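Local coordinates for phosphatidylinositol 4,5-bisphosphate-binding protein SLM1 (Saccharomyces cerevisiae, PDB 4A6H), which binds phosphatidylinositol 4,5-bisphosphate through its PH domain, the part described here, and acts as an effector of TORC2 and calcineurin signalling, at residues R14-K17 and F18-S21. Residues are numbered along the deposited sequence; the frame is centred on the assembly and turned at random.
Sequences RRSK and FLKS. With I4D (D-myo-inositol-4-phosphate), chain G.
The hydroxyl of Ser16 points into the turn that follows and accepts two of its backbone N-H groups. Ser16 OG stands anti to the backbone N (chi1 172°), beside its own carbonyl carbon, which brings it up to Leu19 N at 2.9 Å along an almost straight N-H line of 171°. Phe18 N approaches Ser16 OG at 3.3 Å, more bent. The isobutyl group of Leu19 lies alongside this hydroxyl, with Leu19 CG 3.4 Å from Ser16 OG and Leu19 CB packed against Ser16 CB. The backbone closes the turn as well: Ser16 N gives a straight bond of 2.9 Å to Ser21 O, whereas Lys20 N meets Ser16 O only weakly. Lys17 runs out fully extended, and its CD passes above one face of the Phe18 ring, offset toward the rim. These residues form the loop joining strands 8-16 and 21-29, the first two strands of the PH domain, whose antiparallel pairing continues behind it in the backbone bond of Arg14 with Ser23. Inositol 4-phosphate lies against the loop, and the phosphate sits by the backbone of Lys20 and Ser21: Lys20 O is 3.2 Å from ligand O41 and Ser21 CA 3.4 Å from O43. Arg15 flanks the ligand from the strand side, near-anti torsions (chi2 -159°) carrying Arg15 CD to 3.1 Å from ligand O42. Ser76, Lys79 and Lys99 also line this pocket, consistent with the non-canonical phosphoinositide site of PH domains. Arg14 turns elsewhere, making a salt bridge to Glu36 and a cation-pi contact with Trp96.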
ATOM      1  N   ARG A  14      10.618 -18.356 -11.873  1.00 14.67           N
ATOM      2  CA  ARG A  14       9.685 -18.033 -12.946  1.00 15.74           C
ATOM      3  C   ARG A  14      10.035 -18.914 -14.126  1.00 16.78           C
ATOM      4  O   ARG A  14      11.201 -19.011 -14.502  1.00 18.48           O
ATOM      5  CB  ARG A  14       9.790 -16.558 -13.337  1.00 18.08           C
ATOM      6  CG  ARG A  14       8.705 -16.108 -14.311  1.00 21.72           C
ATOM      7  CD  ARG A  14       8.911 -14.680 -14.780  1.00 32.45           C
ATOM      8  NE  ARG A  14      10.143 -14.548 -15.547  1.00 41.41           N
ATOM      9  CZ  ARG A  14      11.198 -13.844 -15.149  1.00 49.69           C
ATOM     10  NH1 ARG A  14      11.165 -13.188 -13.997  1.00 51.65           N
ATOM     11  NH2 ARG A  14      12.280 -13.788 -15.910  1.00 52.10           N
ATOM     12  N   ARG A  15       9.046 -19.578 -14.704  1.00 17.63           N
ATOM     13  CA  ARG A  15       9.332 -20.448 -15.836  1.00 16.53           C
ATOM     14  C   ARG A  15       9.465 -19.618 -17.102  1.00 18.56           C
ATOM     15  O   ARG A  15       8.671 -18.713 -17.357  1.00 20.73           O
ATOM     16  CB  ARG A  15       8.243 -21.506 -16.023  1.00 19.77           C
ATOM     17  CG  ARG A  15       8.620 -22.545 -17.071  1.00 23.31           C
ATOM     18  CD  ARG A  15       7.402 -23.267 -17.630  1.00 37.48           C
ATOM     19  NE  ARG A  15       6.698 -24.035 -16.609  1.00 43.02           N
ATOM     20  CZ  ARG A  15       5.384 -24.233 -16.601  1.00 33.77           C
ATOM     21  NH1 ARG A  15       4.627 -23.713 -17.558  1.00 33.92           N
ATOM     22  NH2 ARG A  15       4.827 -24.942 -15.629  1.00 35.11           N
ATOM     23  N   SER A  16      10.494 -19.904 -17.892  1.00 17.98           N
ATOM     24  CA  SER A  16      10.589 -19.283 -19.198  1.00 21.66           C
ATOM     25  C   SER A  16      10.117 -20.260 -20.259  1.00 19.26           C
ATOM     26  O   SER A  16      10.645 -21.361 -20.379  1.00 24.97           O
ATOM     27  CB  SER A  16      12.014 -18.851 -19.516  1.00 23.70           C
ATOM     28  OG  SER A  16      12.077 -18.433 -20.871  1.00 22.55           O
ATOM     29  N   LYS A  17       9.120 -19.826 -21.016  1.00 21.34           N
ATOM     30  CA  LYS A  17       8.546 -20.595 -22.105  1.00 25.50           C
ATOM     31  C   LYS A  17       9.569 -20.828 -23.211  1.00 25.94           C
ATOM     32  O   LYS A  17       9.491 -21.816 -23.946  1.00 31.53           O
ATOM     33  CB  LYS A  17       7.334 -19.833 -22.642  1.00 36.88           C
ATOM     34  CG  LYS A  17       6.840 -20.240 -24.013  1.00 43.75           C
ATOM     35  CD  LYS A  17       5.679 -19.343 -24.402  1.00 45.77           C
ATOM     36  CE  LYS A  17       5.154 -19.644 -25.792  1.00 51.41           C
ATOM     37  NZ  LYS A  17       4.071 -18.690 -26.157  1.00 51.47           N
ATOM     38  N   PHE A  18      10.538 -19.925 -23.317  1.00 22.03           N
ATOM     39  CA  PHE A  18      11.544 -20.022 -24.373  1.00 23.03           C
ATOM     40  C   PHE A  18      12.814 -20.716 -23.892  1.00 23.71           C
ATOM     41  O   PHE A  18      13.363 -21.554 -24.598  1.00 25.76           O
ATOM     42  CB  PHE A  18      11.836 -18.638 -24.967  1.00 22.52           C
ATOM     43  CG  PHE A  18      10.616 -17.965 -25.531  1.00 30.86           C
ATOM     44  CD1 PHE A  18      10.132 -18.316 -26.780  1.00 29.77           C
ATOM     45  CD2 PHE A  18       9.930 -17.012 -24.797  1.00 34.07           C
ATOM     46  CE1 PHE A  18       8.999 -17.717 -27.292  1.00 28.16           C
ATOM     47  CE2 PHE A  18       8.800 -16.410 -25.308  1.00 35.69           C
ATOM     48  CZ  PHE A  18       8.338 -16.763 -26.560  1.00 26.36           C
ATOM     49  N   LEU A  19      13.274 -20.391 -22.688  1.00 22.06           N
ATOM     50  CA  LEU A  19      14.478 -21.036 -22.159  1.00 21.14           C
ATOM     51  C   LEU A  19      14.225 -22.461 -21.673  1.00 24.41           C
ATOM     52  O   LEU A  19      15.170 -23.209 -21.409  1.00 28.04           O
ATOM     53  CB  LEU A  19      15.105 -20.217 -21.030  1.00 20.71           C
ATOM     54  CG  LEU A  19      15.453 -18.756 -21.311  1.00 24.48           C
ATOM     55  CD1 LEU A  19      15.855 -18.064 -20.016  1.00 24.57           C
ATOM     56  CD2 LEU A  19      16.555 -18.641 -22.350  1.00 33.59           C
ATOM     57  N   LYS A  20      12.951 -22.829 -21.544  1.00 27.00           N
ATOM     58  CA  LYS A  20      12.568 -24.147 -21.028  1.00 26.80           C
ATOM     59  C   LYS A  20      13.255 -24.453 -19.698  1.00 30.47           C
ATOM     60  O   LYS A  20      13.750 -25.556 -19.470  1.00 34.29           O
ATOM     61  CB  LYS A  20      12.820 -25.257 -22.066  1.00 32.36           C
ATOM     62  CG  LYS A  20      14.286 -25.595 -22.332  1.00 51.28           C
ATOM     63  CD  LYS A  20      14.439 -26.602 -23.468  1.00 58.92           C
ATOM     64  CE  LYS A  20      15.906 -26.818 -23.838  1.00 57.39           C
ATOM     65  NZ  LYS A  20      16.668 -27.520 -22.772  1.00 54.80           N
ATOM     66  N   SER A  21      13.259 -23.462 -18.815  1.00 23.93           N
ATOM     67  CA  SER A  21      13.871 -23.601 -17.507  1.00 22.11           C
ATOM     68  C   SER A  21      13.294 -22.553 -16.571  1.00 19.81           C
ATOM     69  O   SER A  21      12.613 -21.624 -16.999  1.00 21.43           O
ATOM     70  CB  SER A  21      15.378 -23.395 -17.618  1.00 31.36           C
ATOM     71  OG  SER A  21      15.650 -22.146 -18.223  1.00 38.26           O
TER
HETATM   72  O5  I4D G1584       6.951 -26.508 -15.724  1.00 71.01           O
HETATM   73  C5  I4D G1584       7.877 -27.478 -14.980  1.00 50.47           C
HETATM   74  C6  I4D G1584       7.360 -27.748 -13.519  1.00 44.10           C
HETATM   75  O6  I4D G1584       5.990 -27.973 -13.373  1.00 61.40           O
HETATM   76  C4  I4D G1584       9.360 -27.729 -15.594  1.00 69.29           C
HETATM   77  O4  I4D G1584       9.621 -27.631 -17.002  1.00 81.76           O
HETATM   78  P4  I4D G1584      10.272 -26.487 -17.784  1.00 83.82           P
HETATM   79  O43 I4D G1584      11.138 -25.602 -16.969  1.00 64.40           O
HETATM   80  O42 I4D G1584       9.264 -25.656 -18.439  1.00 82.85           O
HETATM   81  O41 I4D G1584      11.036 -27.108 -18.873  1.00 79.49           O
HETATM   82  C3  I4D G1584      10.042 -28.828 -14.860  1.00 66.16           C
HETATM   83  O3  I4D G1584      11.434 -28.703 -15.067  1.00 69.21           O
HETATM   84  C2  I4D G1584       9.730 -28.794 -13.359  1.00 66.03           C
HETATM   85  O2  I4D G1584      10.766 -28.378 -12.502  1.00 70.41           O
HETATM   86  C1  I4D G1584       8.305 -28.595 -12.703  1.00 45.98           C
HETATM   87  O1  I4D G1584       8.168 -28.748 -11.259  1.00 46.00           O